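Local coordinates for tail spike protein (PDB 6EU4) that probably recognises and degrades the capsular polysaccharide of Acinetobacter baumannii as the trimeric tailspike of a bacteriophage, at residues V37-G42 with G58-Y63; N22-L27 with K41-P46; L82-N87 with S115-R120; A94-N99 with G123-S128; P108-L113 with V129-N134. All blocks are in the same frame, centred on the assembly; numbering follows the deposited sequence. Where two conformers were deposited one is given.

Contact 1 (V37-G42 with G58-Y63); sequences VAYVKG and GGHRIY. With ZN (zinc ion), chain D.
Tyr39 meets His60 edge to face: atom CD1 of the tyrosine stands 3.6 Å from NE2 of the histidine, over the centre of one imidazole face, with the two ring planes at 67°. Both residues sit at a non-hydrogen-bonded pair of an antiparallel ladder, so their side chains leave the same face of the sheet. The phenol gets there because CG of Tyr39 is anti to its own backbone N (chi1 -179°), while His60 has CG anti to the carbonyl carbon (chi1 -63°), beside its backbone N. That directs NE2 of His60 to the zinc ion between the three subunits, which it binds at 2.0 Å; a water at 2.3 Å from the metal also coordinates it. Farther along the same face Val37 and Ile62 lie side by side, CG2 of the valine 4.1 Å from CG1 of the isoleucine. The other face carries Ala38, Val40 and Arg61, whose guanidinium group runs on to the carbonyls of Phe74 and Trp80. Between the faces, two hydrogen-bonded pairs, Ala38 with Arg61 and Val40 with Gly59, supply four nearly straight backbone bonds. At the end of the ladder Gly58 CA lies 3.3 Å from Val40 O in a CA-H...O contact, and a water joins Gly58 N to Lys41 O. His60 of each of the other two subunits completes the zinc site, and Tyr39 of the third subunit stacks on this imidazole: a three-histidine metal site shared by the subunits of a trimer, built on antiparallel strands.

Contact 2 (N22-L27 with K41-P46); sequences NTVADL and KGYYQP
Thr23 and Val24 lean on Gly42 and Tyr43 where two loops meet, each leaving one of the neighbouring parallel strands 19-21 and 37-40 of the N-terminal sheet. Backbone bonds come first: Val24 N donates to Tyr43 O at 3.3 Å, and Gly42 N makes a weak bond to Asn22 O. Between them, CA of Thr23 directs its hydrogen almost straight at Gly42 O. Two waters extend the seam, one donating to both Asn22 O and Tyr44 O, the other linking Tyr43 O to Ala25 N, so that Tyr43 O takes up a backbone N-H and a water together. Among side chains, Lys41 runs alongside Asn22, its chain extended beyond CG, until Lys41 NZ reaches Asn22 OD1 at 2.8 Å; this ammonium is also bonded to Gly35 O of the second subunit, which carries the contact into the trimer. Apolar contact falls to Thr23 CG2, which lies 4.3 Å from Gln45 CB, and above all to Val24. Its CG2 lies between the backbone N and the carbonyl carbon (chi1 -61° to CG1), which sets that methyl over the Tyr43 ring in a CH-pi contact, 3.5 Å from the centroid and only 9° off the ring normal.

Contact 3 (L82-N87 with S115-R120); sequences LQIENN and SGCKVR
Asn87 meets the turn at Gly116 and Cys117 with both its backbone and its side chain. Two hydrogen bonds result. Its carbonyl O accepts from Lys118 N at 2.9 Å, through a bent hydrogen bond (N-H...O 140°). Its amide ND2 donates to Gly116 O at 3.1 Å, and that acceptor lies somewhat out of the amide plane. The side chain is placed for this by a first torsion of -165°, with CG anti to the backbone N, which carries the amide across toward Cys117 CA. The other end of the same amide, OD1, is 3.6 Å from Cys117 SG and is bonded to Lys53 of the third subunit, so one asparagine ties the turn to a neighbouring chain.

Apolar contact is small and centres on sulfur: Ile84 CD1 touches Cys117 SG at 3.7 Å. CB of Lys118 passes Asn87 O, while its extended chain carries NZ away to a salt bridge with Glu140 and another with Glu140 of the third subunit. Within the turn itself, Cys117 N bonds to Ser115 OG at 3.0 Å, an ST turn, and the positive phi of Gly116 suits a residue without a side chain.

In the fold, the 82-87 segment leads from the N-terminal sheet to strand 88-89, which pairs in parallel with strand 118-121; Val89 lies against both Ile84 and Cys117. The turn at 115-117 follows soon after helix 106-113, whose Val112 carbonyl bonds to Ser115 OG.

Contact 4 (A94-N99 with G123-S128); sequences AGAKLN and GLYHTS
Leu124 O is held by two groups: Asn99 N donates to it at 2.9 Å, and a water stands 2.8 Å away. The N-H of the same residue, Leu124 N, donates to Asn99 OD1 at 3.0 Å with an N-H...O angle of 170°. Asn99 therefore grips both the N-H and the C=O of one strand residue, the backbone N taking the carbonyl and the side chain taking the amide. Its CG lies anti to the carbonyl carbon (chi1 -48°), and this turns OD1 back toward the strand, beside CB of Leu124, with the two side chains crossing at about a right angle. The water by Leu124 O also lies at the edge of the His126 ring, 2.8 Å from ND1. A second water accepts from His126 N and lies near Lys97 O, so water links loop and strand here.

Apolar contact gathers on Tyr125. Leu98 runs alongside it: Leu98 CD2 lies 3.5 Å from Tyr125 CE1 and close to OH as well, and Ala96 CB is 3.8 Å from Tyr125 CD1. The hydroxyl is not left to the methyl, since it is bonded to Glu92 and to Asn122 N. Leu98 CD2 also lies 3.5 Å from Gly123 N. Tyr125 and Thr127 also pack on Ile109 of helix 106-113, while strand 124-127 pairs in parallel with strand 148-151. Asn99 thus satisfies both backbone polar groups of Leu124, one with its own N-H and the other with its side-chain carbonyl, and Tyr125 supplies the apolar part of the join between loop and strand.

Contact 5 (P108-L113 with V129-N134); sequences PIQKVL and VPVYYN
Gln110 uses both ends of its side-chain amide on the backbone of Tyr132: OE1 accepts from Tyr132 N at 2.9 Å, in the carbonyl plane and on a lone pair, while NE2 donates to Tyr132 O, also at 2.9 Å, with an N-H...O angle of 168°. The pair of bonds fixes the rotation of the amide. A water reaches OE1 as well, at 2.7 Å, and donates equally to Pro130 O. The glutamine reaches this position by leaving the helix with CG anti to its backbone N and then turning about its CB-CG bond (chi2 58°). Its amide lies stacked over one face of the Tyr132 ring, planes 20° apart, with NE2 3.3 Å above the ring centre.

This is a short helix laid along a strand, almost parallel to it, at the N-terminal end of the parallel beta-helix, where strand 131-133 pairs with strand 175-179. Helix 106-113 packs beside the first strands, consistent with a cap on the beta-helix. Farther in, Val131 points between two helix residues: Val131 CG1 meets Ile109 CG2 at 3.7 Å, and Val131 CG2 meets Leu113 CD1 at 3.9 Å. Phe149 of strand 148-151 backs both Ile109 and Val131, and Met177 lies against Leu113.

How the contacts relate
From the N terminus, contact 2 comes first: residues 22-27 lead out of strand 19-21 and meet 41-46 just after strand 37-40. Contact 1 then closes the loop between strands 37-40 and 59-63, overlapping contact 2 at Lys41 and Gly42. From there the chain passes to contact 3, joined to contact 1 through His60 O and Gln83 N, and starts the beta-helix. Contacts 3, 4 and 5 cross one another, their segments alternating along the chain, so that the loop of 94-99, helix 106-113 and the first strands interlock. Tyr44 reaches Gly95, tying contact 2 to contact 4, and Pro108 packs on Gly95 and Ala96, tying contact 4 to contact 5.

Contact 1 (V37-G42 with G58-Y63)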
# COMPACT_ATOMS: atom_id res chain seq x y z
N VAL A 37 45.04 6.19 37.77
CA VAL A 37 44.35 5.42 36.73
C VAL A 37 44.68 3.94 36.92
O VAL A 37 45.85 3.57 37.03
CB VAL A 37 44.74 5.87 35.32
CG1 VAL A 37 43.95 5.09 34.27
CG2 VAL A 37 44.55 7.38 35.14
N ALA A 38 43.64 3.11 36.92
CA ALA A 38 43.76 1.67 37.00
C ALA A 38 43.06 1.03 35.81
O ALA A 38 42.10 1.58 35.26
CB ALA A 38 43.15 1.12 38.30
N TYR A 39 43.55 -0.14 35.41
CA TYR A 39 42.90 -0.99 34.43
C TYR A 39 42.39 -2.24 35.14
O TYR A 39 43.19 -3.00 35.69
CB TYR A 39 43.85 -1.38 33.30
CG TYR A 39 43.19 -2.24 32.25
CD1 TYR A 39 42.41 -1.67 31.26
CD2 TYR A 39 43.34 -3.62 32.25
CE1 TYR A 39 41.79 -2.45 30.29
CE2 TYR A 39 42.74 -4.40 31.30
CZ TYR A 39 41.96 -3.81 30.32
OH TYR A 39 41.36 -4.60 29.37
N VAL A 40 41.07 -2.44 35.13
CA VAL A 40 40.46 -3.60 35.76
C VAL A 40 40.28 -4.69 34.70
O VAL A 40 39.65 -4.46 33.66
CB VAL A 40 39.11 -3.23 36.41
CG1 VAL A 40 38.47 -4.46 37.05
CG2 VAL A 40 39.30 -2.14 37.46
N LYS A 41 40.82 -5.88 34.98
CA LYS A 41 40.80 -6.96 34.00
C LYS A 41 39.37 -7.39 33.70
O LYS A 41 38.98 -7.55 32.54
CB LYS A 41 41.61 -8.15 34.50
CG LYS A 41 43.06 -7.87 34.76
CD LYS A 41 43.75 -9.15 35.21
CE LYS A 41 45.14 -8.91 35.72
NZ LYS A 41 45.74 -10.18 36.26
N GLY A 42 38.58 -7.61 34.74
CA GLY A 42 37.19 -8.00 34.58
C GLY A 42 36.44 -7.68 35.85
O GLY A 42 37.04 -7.48 36.91
N GLY A 58 35.34 -5.28 32.76
CA GLY A 58 36.40 -4.46 33.33
C GLY A 58 36.48 -3.10 32.67
O GLY A 58 35.48 -2.52 32.24
N GLY A 59 37.69 -2.58 32.57
CA GLY A 59 37.94 -1.32 31.90
C GLY A 59 38.73 -0.38 32.78
O GLY A 59 39.02 -0.66 33.94
N HIS A 60 39.08 0.77 32.20
CA HIS A 60 39.86 1.76 32.92
C HIS A 60 39.00 2.46 33.96
O HIS A 60 37.80 2.71 33.74
CB HIS A 60 40.45 2.80 31.96
CG HIS A 60 41.42 2.24 30.97
ND1 HIS A 60 41.01 1.69 29.77
CD2 HIS A 60 42.77 2.13 30.99
CE1 HIS A 60 42.07 1.27 29.10
NE2 HIS A 60 43.15 1.53 29.81
N ARG A 61 39.60 2.78 35.10
CA ARG A 61 38.97 3.59 36.13
C ARG A 61 39.93 4.66 36.60
O ARG A 61 41.15 4.48 36.58
CB ARG A 61 38.51 2.73 37.30
CG ARG A 61 37.42 1.75 36.89
CD ARG A 61 36.64 1.21 38.05
NE ARG A 61 35.52 0.39 37.57
CZ ARG A 61 34.23 0.67 37.76
NH1 ARG A 61 33.84 1.73 38.43
NH2 ARG A 61 33.32 -0.15 37.27
N ILE A 62 39.36 5.78 37.03
CA ILE A 62 40.13 6.89 37.57
C ILE A 62 39.62 7.18 38.97
O ILE A 62 38.41 7.34 39.18
CB ILE A 62 40.01 8.15 36.69
CG1 ILE A 62 40.49 7.84 35.27
CG2 ILE A 62 40.82 9.29 37.30
CD1 ILE A 62 40.28 8.98 34.27
N TYR A 63 40.54 7.27 39.92
CA TYR A 63 40.17 7.50 41.31
C TYR A 63 39.78 8.96 41.53
O TYR A 63 40.54 9.87 41.20
CB TYR A 63 41.32 7.10 42.23
CG TYR A 63 40.96 7.21 43.68
CD1 TYR A 63 39.90 6.48 44.21
CD2 TYR A 63 41.68 8.04 44.54
CE1 TYR A 63 39.56 6.58 45.54
CE2 TYR A 63 41.35 8.13 45.88
CZ TYR A 63 40.29 7.40 46.37
OH TYR A 63 39.95 7.48 47.69
ZN ZN D . 44.50 1.05 28.40
O HOH W 1 36.81 -6.81 30.67
O HOH W 2 46.37 1.12 29.67

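Contact 2 (N22-L27 with K41-P46)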
# COMPACT_ATOMS: atom_id res chain seq x y z
N ASN A 22 42.78 -6.77 39.42
CA ASN A 22 42.17 -7.99 38.89
C ASN A 22 40.66 -7.84 38.72
O ASN A 22 40.12 -8.15 37.64
CB ASN A 22 42.50 -9.18 39.79
CG ASN A 22 43.95 -9.61 39.69
OD1 ASN A 22 44.64 -9.36 38.70
ND2 ASN A 22 44.43 -10.27 40.73
N THR A 23 39.97 -7.38 39.76
CA THR A 23 38.51 -7.34 39.81
C THR A 23 38.07 -6.02 40.44
O THR A 23 38.86 -5.33 41.08
CB THR A 23 37.94 -8.48 40.66
OG1 THR A 23 38.24 -8.25 42.03
CG2 THR A 23 38.52 -9.82 40.23
N VAL A 24 36.79 -5.67 40.27
CA VAL A 24 36.32 -4.45 40.92
C VAL A 24 36.29 -4.61 42.44
O VAL A 24 36.37 -3.60 43.15
CB VAL A 24 34.95 -4.00 40.39
CG1 VAL A 24 35.04 -3.69 38.90
CG2 VAL A 24 33.87 -5.03 40.68
N ALA A 25 36.18 -5.83 42.96
CA ALA A 25 36.23 -6.03 44.41
C ALA A 25 37.59 -5.67 44.98
O ALA A 25 37.71 -5.38 46.17
CB ALA A 25 35.89 -7.47 44.76
N ASP A 26 38.63 -5.71 44.15
CA ASP A 26 39.97 -5.36 44.62
C ASP A 26 40.19 -3.86 44.73
O ASP A 26 41.19 -3.43 45.31
CB ASP A 26 41.01 -5.98 43.69
CG ASP A 26 41.02 -7.49 43.76
OD1 ASP A 26 40.87 -8.04 44.87
OD2 ASP A 26 41.17 -8.12 42.70
N LEU A 27 39.26 -3.05 44.19
CA LEU A 27 39.40 -1.60 44.29
C LEU A 27 39.30 -1.12 45.74
O LEU A 27 40.05 -0.24 46.16
CB LEU A 27 38.34 -0.91 43.42
CG LEU A 27 38.49 -1.12 41.90
CD1 LEU A 27 37.29 -0.57 41.15
CD2 LEU A 27 39.77 -0.47 41.38
N LYS A 41 40.82 -5.88 34.98
CA LYS A 41 40.80 -6.96 34.00
C LYS A 41 39.37 -7.39 33.70
O LYS A 41 38.98 -7.55 32.54
CB LYS A 41 41.61 -8.15 34.50
CG LYS A 41 43.06 -7.87 34.76
CD LYS A 41 43.75 -9.15 35.21
CE LYS A 41 45.14 -8.91 35.72
NZ LYS A 41 45.74 -10.18 36.26
N GLY A 42 38.58 -7.61 34.74
CA GLY A 42 37.19 -8.00 34.58
C GLY A 42 36.44 -7.68 35.85
O GLY A 42 37.04 -7.48 36.91
N TYR A 43 35.11 -7.59 35.73
CA TYR A 43 34.31 -7.26 36.90
C TYR A 43 34.50 -8.33 37.97
O TYR A 43 34.76 -8.02 39.14
CB TYR A 43 32.83 -7.12 36.51
CG TYR A 43 31.99 -6.44 37.58
CD1 TYR A 43 31.57 -7.13 38.71
CD2 TYR A 43 31.62 -5.10 37.45
CE1 TYR A 43 30.81 -6.52 39.68
CE2 TYR A 43 30.84 -4.48 38.42
CZ TYR A 43 30.44 -5.20 39.55
OH TYR A 43 29.68 -4.61 40.52
N TYR A 44 34.41 -9.59 37.56
CA TYR A 44 34.65 -10.75 38.41
C TYR A 44 35.88 -11.49 37.91
O TYR A 44 36.31 -11.35 36.76
CB TYR A 44 33.45 -11.70 38.39
CG TYR A 44 32.13 -11.09 38.80
CD1 TYR A 44 31.88 -10.75 40.12
CD2 TYR A 44 31.11 -10.88 37.87
CE1 TYR A 44 30.67 -10.21 40.51
CE2 TYR A 44 29.90 -10.34 38.24
CZ TYR A 44 29.69 -10.00 39.56
OH TYR A 44 28.48 -9.48 39.95
N GLN A 45 36.44 -12.32 38.78
CA GLN A 45 37.41 -13.31 38.33
C GLN A 45 36.71 -14.30 37.39
O GLN A 45 35.61 -14.76 37.71
CB GLN A 45 38.02 -14.06 39.51
CG GLN A 45 39.18 -14.97 39.13
CD GLN A 45 39.87 -15.58 40.32
OE1 GLN A 45 40.07 -14.92 41.34
NE2 GLN A 45 40.26 -16.85 40.20
N PRO A 46 37.30 -14.63 36.24
CA PRO A 46 36.66 -15.64 35.38
C PRO A 46 36.61 -17.00 36.08
O PRO A 46 37.55 -17.38 36.78
CB PRO A 46 37.56 -15.68 34.14
CG PRO A 46 38.34 -14.41 34.17
CD PRO A 46 38.51 -14.06 35.62
O HOH W 3 39.05 -10.50 36.48
O HOH W 4 34.49 -8.24 41.84

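Contact 3 (L82-N87 with S115-R120)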
# COMPACT_ATOMS: atom_id res chain seq x y z
N LEU A 82 34.31 4.68 36.35
CA LEU A 82 34.49 3.92 35.12
C LEU A 82 34.70 4.85 33.92
O LEU A 82 33.93 5.79 33.71
CB LEU A 82 33.27 3.03 34.87
CG LEU A 82 33.35 2.13 33.64
CD1 LEU A 82 34.55 1.17 33.74
CD2 LEU A 82 32.05 1.35 33.49
N GLN A 83 35.72 4.56 33.14
CA GLN A 83 36.00 5.31 31.92
C GLN A 83 35.20 4.68 30.79
O GLN A 83 35.50 3.56 30.36
CB GLN A 83 37.49 5.31 31.61
CG GLN A 83 38.31 6.08 32.60
CD GLN A 83 38.02 7.56 32.50
OE1 GLN A 83 37.13 8.07 33.20
NE2 GLN A 83 38.75 8.25 31.62
N ILE A 84 34.17 5.37 30.32
CA ILE A 84 33.27 4.83 29.30
C ILE A 84 33.72 5.35 27.94
O ILE A 84 33.97 6.54 27.77
CB ILE A 84 31.82 5.24 29.58
CG1 ILE A 84 31.40 4.75 30.97
CG2 ILE A 84 30.89 4.69 28.50
CD1 ILE A 84 30.07 5.29 31.40
N GLU A 85 33.80 4.45 26.97
CA GLU A 85 34.20 4.84 25.63
C GLU A 85 32.96 5.00 24.76
O GLU A 85 32.12 4.09 24.67
CB GLU A 85 35.19 3.83 25.05
CG GLU A 85 36.62 4.07 25.60
CD GLU A 85 37.69 3.23 24.92
OE1 GLU A 85 37.43 2.67 23.83
OE2 GLU A 85 38.80 3.15 25.48
N ASN A 86 32.84 6.18 24.16
CA ASN A 86 31.73 6.52 23.29
C ASN A 86 30.39 6.17 23.93
O ASN A 86 29.46 5.72 23.26
CB ASN A 86 31.88 5.84 21.93
CG ASN A 86 33.12 6.27 21.20
OD1 ASN A 86 33.42 7.47 21.10
ND2 ASN A 86 33.86 5.31 20.69
N ASN A 87 30.31 6.41 25.24
CA ASN A 87 29.06 6.35 26.00
C ASN A 87 28.32 5.03 25.78
O ASN A 87 27.09 5.00 25.66
CB ASN A 87 28.15 7.52 25.64
CG ASN A 87 27.01 7.71 26.65
OD1 ASN A 87 27.19 7.51 27.85
ND2 ASN A 87 25.84 8.07 26.16
N SER A 115 21.34 4.32 32.95
CA SER A 115 22.61 5.03 33.07
C SER A 115 22.75 6.19 32.08
O SER A 115 23.64 7.03 32.25
CB SER A 115 23.77 4.07 32.80
OG SER A 115 23.73 3.65 31.45
N GLY A 116 21.94 6.22 31.04
CA GLY A 116 22.15 7.15 29.96
C GLY A 116 23.13 6.69 28.90
O GLY A 116 23.30 7.39 27.89
N CYS A 117 23.78 5.55 29.10
CA CYS A 117 24.65 4.98 28.07
C CYS A 117 23.83 4.20 27.06
O CYS A 117 22.75 3.70 27.35
CB CYS A 117 25.69 4.05 28.69
SG CYS A 117 26.63 4.78 30.05
N LYS A 118 24.39 4.07 25.85
CA LYS A 118 23.98 3.00 24.96
C LYS A 118 24.32 1.67 25.64
O LYS A 118 25.39 1.52 26.21
CB LYS A 118 24.70 3.11 23.61
CG LYS A 118 24.36 1.99 22.64
CD LYS A 118 25.04 2.17 21.28
CE LYS A 118 24.64 1.04 20.34
NZ LYS A 118 25.26 1.22 19.00
N VAL A 119 23.39 0.73 25.59
CA VAL A 119 23.53 -0.56 26.26
C VAL A 119 23.70 -1.63 25.20
O VAL A 119 22.82 -1.82 24.35
CB VAL A 119 22.33 -0.88 27.14
CG1 VAL A 119 22.48 -2.27 27.74
CG2 VAL A 119 22.20 0.13 28.25
N ARG A 120 24.82 -2.36 25.27
CA ARG A 120 25.07 -3.51 24.42
C ARG A 120 24.79 -4.81 25.17
O ARG A 120 25.26 -5.00 26.29
CB ARG A 120 26.51 -3.50 23.91
CG ARG A 120 26.76 -2.43 22.84
CD ARG A 120 26.28 -2.87 21.45
NE ARG A 120 27.25 -3.82 20.90
CZ ARG A 120 27.06 -5.14 20.81
NH1 ARG A 120 25.91 -5.70 21.18
NH2 ARG A 120 28.05 -5.90 20.33

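Contact 4 (A94-N99 with G123-S128)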
# COMPACT_ATOMS: atom_id res chain seq x y z
N ALA A 94 28.33 -3.55 35.14
CA ALA A 94 27.66 -3.31 36.41
C ALA A 94 27.56 -4.59 37.23
O ALA A 94 26.94 -4.57 38.30
CB ALA A 94 26.27 -2.73 36.16
N GLY A 95 28.15 -5.69 36.78
CA GLY A 95 28.17 -6.93 37.53
C GLY A 95 27.26 -8.03 37.03
O GLY A 95 27.06 -9.03 37.74
N ALA A 96 26.69 -7.89 35.83
CA ALA A 96 25.94 -8.99 35.24
C ALA A 96 26.89 -10.12 34.88
O ALA A 96 28.09 -9.93 34.75
CB ALA A 96 25.20 -8.54 33.98
N LYS A 97 26.33 -11.31 34.72
CA LYS A 97 27.08 -12.44 34.18
C LYS A 97 26.41 -12.94 32.92
O LYS A 97 25.18 -12.92 32.79
CB LYS A 97 27.20 -13.58 35.21
CG LYS A 97 28.05 -13.20 36.42
CD LYS A 97 28.39 -14.39 37.30
CE LYS A 97 29.08 -13.94 38.58
NZ LYS A 97 29.47 -15.10 39.42
N LEU A 98 27.23 -13.38 31.96
CA LEU A 98 26.76 -13.91 30.70
C LEU A 98 26.53 -15.41 30.77
O LEU A 98 27.39 -16.15 31.26
CB LEU A 98 27.78 -13.63 29.60
CG LEU A 98 27.98 -12.18 29.20
CD1 LEU A 98 29.28 -12.05 28.44
CD2 LEU A 98 26.83 -11.75 28.34
N ASN A 99 25.40 -15.85 30.22
CA ASN A 99 25.12 -17.27 29.98
C ASN A 99 25.36 -18.10 31.24
O ASN A 99 26.00 -19.16 31.22
CB ASN A 99 25.96 -17.79 28.80
CG ASN A 99 25.89 -16.85 27.59
OD1 ASN A 99 24.82 -16.45 27.17
ND2 ASN A 99 27.06 -16.50 27.05
N GLY A 123 25.00 -11.54 25.31
CA GLY A 123 24.68 -12.93 25.58
C GLY A 123 23.35 -12.95 26.30
O GLY A 123 22.60 -11.98 26.24
N LEU A 124 23.07 -14.06 26.97
CA LEU A 124 21.82 -14.20 27.72
C LEU A 124 22.07 -13.84 29.17
O LEU A 124 23.02 -14.32 29.81
CB LEU A 124 21.27 -15.61 27.63
CG LEU A 124 20.93 -16.05 26.20
CD1 LEU A 124 20.62 -17.55 26.18
CD2 LEU A 124 19.78 -15.20 25.64
N TYR A 125 21.20 -13.00 29.69
CA TYR A 125 21.23 -12.59 31.09
C TYR A 125 19.94 -13.08 31.74
O TYR A 125 18.86 -12.93 31.17
CB TYR A 125 21.33 -11.08 31.21
CG TYR A 125 22.43 -10.45 30.40
CD1 TYR A 125 23.71 -10.30 30.91
CD2 TYR A 125 22.18 -10.00 29.11
CE1 TYR A 125 24.72 -9.70 30.16
CE2 TYR A 125 23.18 -9.40 28.35
CZ TYR A 125 24.43 -9.25 28.87
OH TYR A 125 25.40 -8.66 28.10
N HIS A 126 20.06 -13.67 32.93
CA HIS A 126 18.91 -14.19 33.66
C HIS A 126 18.47 -13.21 34.73
O HIS A 126 19.30 -12.57 35.38
CB HIS A 126 19.24 -15.55 34.28
CG HIS A 126 19.41 -16.62 33.25
ND1 HIS A 126 20.51 -16.67 32.42
CD2 HIS A 126 18.60 -17.64 32.89
CE1 HIS A 126 20.37 -17.70 31.60
NE2 HIS A 126 19.23 -18.30 31.86
N THR A 127 17.15 -13.06 34.89
CA THR A 127 16.59 -12.05 35.77
C THR A 127 15.48 -12.65 36.62
O THR A 127 14.68 -13.46 36.13
CB THR A 127 16.02 -10.89 34.98
OG1 THR A 127 15.06 -11.41 34.04
CG2 THR A 127 17.13 -10.16 34.26
N SER A 128 15.40 -12.23 37.88
CA SER A 128 14.34 -12.68 38.77
C SER A 128 13.21 -11.67 38.91
O SER A 128 12.18 -12.00 39.51
CB SER A 128 14.90 -12.98 40.15
OG SER A 128 15.20 -11.77 40.82
O HOH W 5 22.59 -13.76 34.58
O HOH W 6 23.04 -15.41 32.38

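Contact 5 (P108-L113 with V129-N134)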
# COMPACT_ATOMS: atom_id res chain seq x y z
N PRO A 108 22.30 -5.49 38.03
CA PRO A 108 23.21 -4.89 37.04
C PRO A 108 22.51 -4.43 35.77
O PRO A 108 22.85 -3.36 35.24
CB PRO A 108 24.21 -6.01 36.74
CG PRO A 108 24.13 -6.92 37.86
CD PRO A 108 22.79 -6.79 38.50
N ILE A 109 21.59 -5.24 35.23
CA ILE A 109 20.88 -4.83 34.02
C ILE A 109 20.16 -3.52 34.28
O ILE A 109 20.21 -2.59 33.47
CB ILE A 109 19.88 -5.91 33.58
CG1 ILE A 109 20.59 -7.15 33.02
CG2 ILE A 109 18.89 -5.36 32.51
CD1 ILE A 109 19.71 -8.37 33.04
N GLN A 110 19.45 -3.45 35.40
CA GLN A 110 18.67 -2.26 35.68
C GLN A 110 19.55 -1.03 35.76
O GLN A 110 19.19 0.04 35.23
CB GLN A 110 17.87 -2.45 36.97
CG GLN A 110 16.82 -1.39 37.18
CD GLN A 110 15.83 -1.34 36.04
OE1 GLN A 110 15.00 -2.24 35.89
NE2 GLN A 110 15.97 -0.34 35.18
N LYS A 111 20.72 -1.15 36.39
CA LYS A 111 21.64 -0.02 36.49
C LYS A 111 22.05 0.50 35.12
O LYS A 111 22.11 1.72 34.91
CB LYS A 111 22.87 -0.41 37.30
CG LYS A 111 22.60 -0.52 38.80
CD LYS A 111 23.80 -1.03 39.53
CE LYS A 111 23.50 -1.14 41.02
NZ LYS A 111 24.63 -1.72 41.77
N VAL A 112 22.36 -0.39 34.17
CA VAL A 112 22.84 0.13 32.89
C VAL A 112 21.67 0.68 32.07
O VAL A 112 21.85 1.63 31.31
CB VAL A 112 23.65 -0.90 32.08
CG1 VAL A 112 24.88 -1.36 32.87
CG2 VAL A 112 22.82 -2.08 31.65
N LEU A 113 20.46 0.13 32.24
CA LEU A 113 19.33 0.63 31.47
C LEU A 113 18.96 2.07 31.81
O LEU A 113 18.37 2.76 30.97
CB LEU A 113 18.10 -0.26 31.67
CG LEU A 113 18.22 -1.66 31.07
CD1 LEU A 113 16.93 -2.43 31.25
CD2 LEU A 113 18.62 -1.62 29.60
N VAL A 129 13.39 -10.46 38.39
CA VAL A 129 12.34 -9.44 38.38
C VAL A 129 12.32 -8.81 36.99
O VAL A 129 13.26 -9.00 36.19
CB VAL A 129 12.59 -8.37 39.47
CG1 VAL A 129 12.43 -8.99 40.87
CG2 VAL A 129 13.96 -7.75 39.33
N PRO A 130 11.26 -8.08 36.66
CA PRO A 130 11.29 -7.32 35.41
C PRO A 130 12.37 -6.26 35.47
O PRO A 130 12.77 -5.80 36.55
CB PRO A 130 9.89 -6.68 35.34
CG PRO A 130 9.07 -7.41 36.40
CD PRO A 130 10.05 -7.79 37.44
N VAL A 131 12.83 -5.83 34.29
CA VAL A 131 13.72 -4.68 34.16
C VAL A 131 12.99 -3.64 33.33
O VAL A 131 12.23 -3.98 32.42
CB VAL A 131 15.08 -5.05 33.55
CG1 VAL A 131 15.81 -6.03 34.49
CG2 VAL A 131 14.94 -5.66 32.14
N TYR A 132 13.18 -2.37 33.69
CA TYR A 132 12.46 -1.30 33.03
C TYR A 132 13.41 -0.34 32.34
O TYR A 132 14.60 -0.25 32.66
CB TYR A 132 11.57 -0.55 34.04
CG TYR A 132 12.32 0.27 35.07
CD1 TYR A 132 12.76 1.56 34.79
CD2 TYR A 132 12.61 -0.26 36.32
CE1 TYR A 132 13.46 2.30 35.74
CE2 TYR A 132 13.30 0.47 37.27
CZ TYR A 132 13.71 1.75 36.96
OH TYR A 132 14.41 2.48 37.88
N TYR A 133 12.87 0.36 31.35
CA TYR A 133 13.57 1.44 30.70
C TYR A 133 12.63 2.64 30.64
O TYR A 133 11.40 2.48 30.70
CB TYR A 133 14.05 1.03 29.31
CG TYR A 133 12.95 0.62 28.33
CD1 TYR A 133 12.39 -0.65 28.37
CD2 TYR A 133 12.49 1.50 27.34
CE1 TYR A 133 11.39 -1.02 27.48
CE2 TYR A 133 11.49 1.12 26.45
CZ TYR A 133 10.95 -0.13 26.52
OH TYR A 133 9.96 -0.52 25.63
N ASN A 134 13.21 3.84 30.52
CA ASN A 134 12.43 5.07 30.51
C ASN A 134 12.45 5.65 29.12
O ASN A 134 11.69 5.20 28.25
CB ASN A 134 12.95 6.05 31.57
CG ASN A 134 12.95 5.48 32.98
OD1 ASN A 134 13.97 5.54 33.68
ND2 ASN A 134 11.81 4.95 33.41
O HOH W 7 14.32 -3.95 37.82
O HOH W 8 16.02 4.10 30.34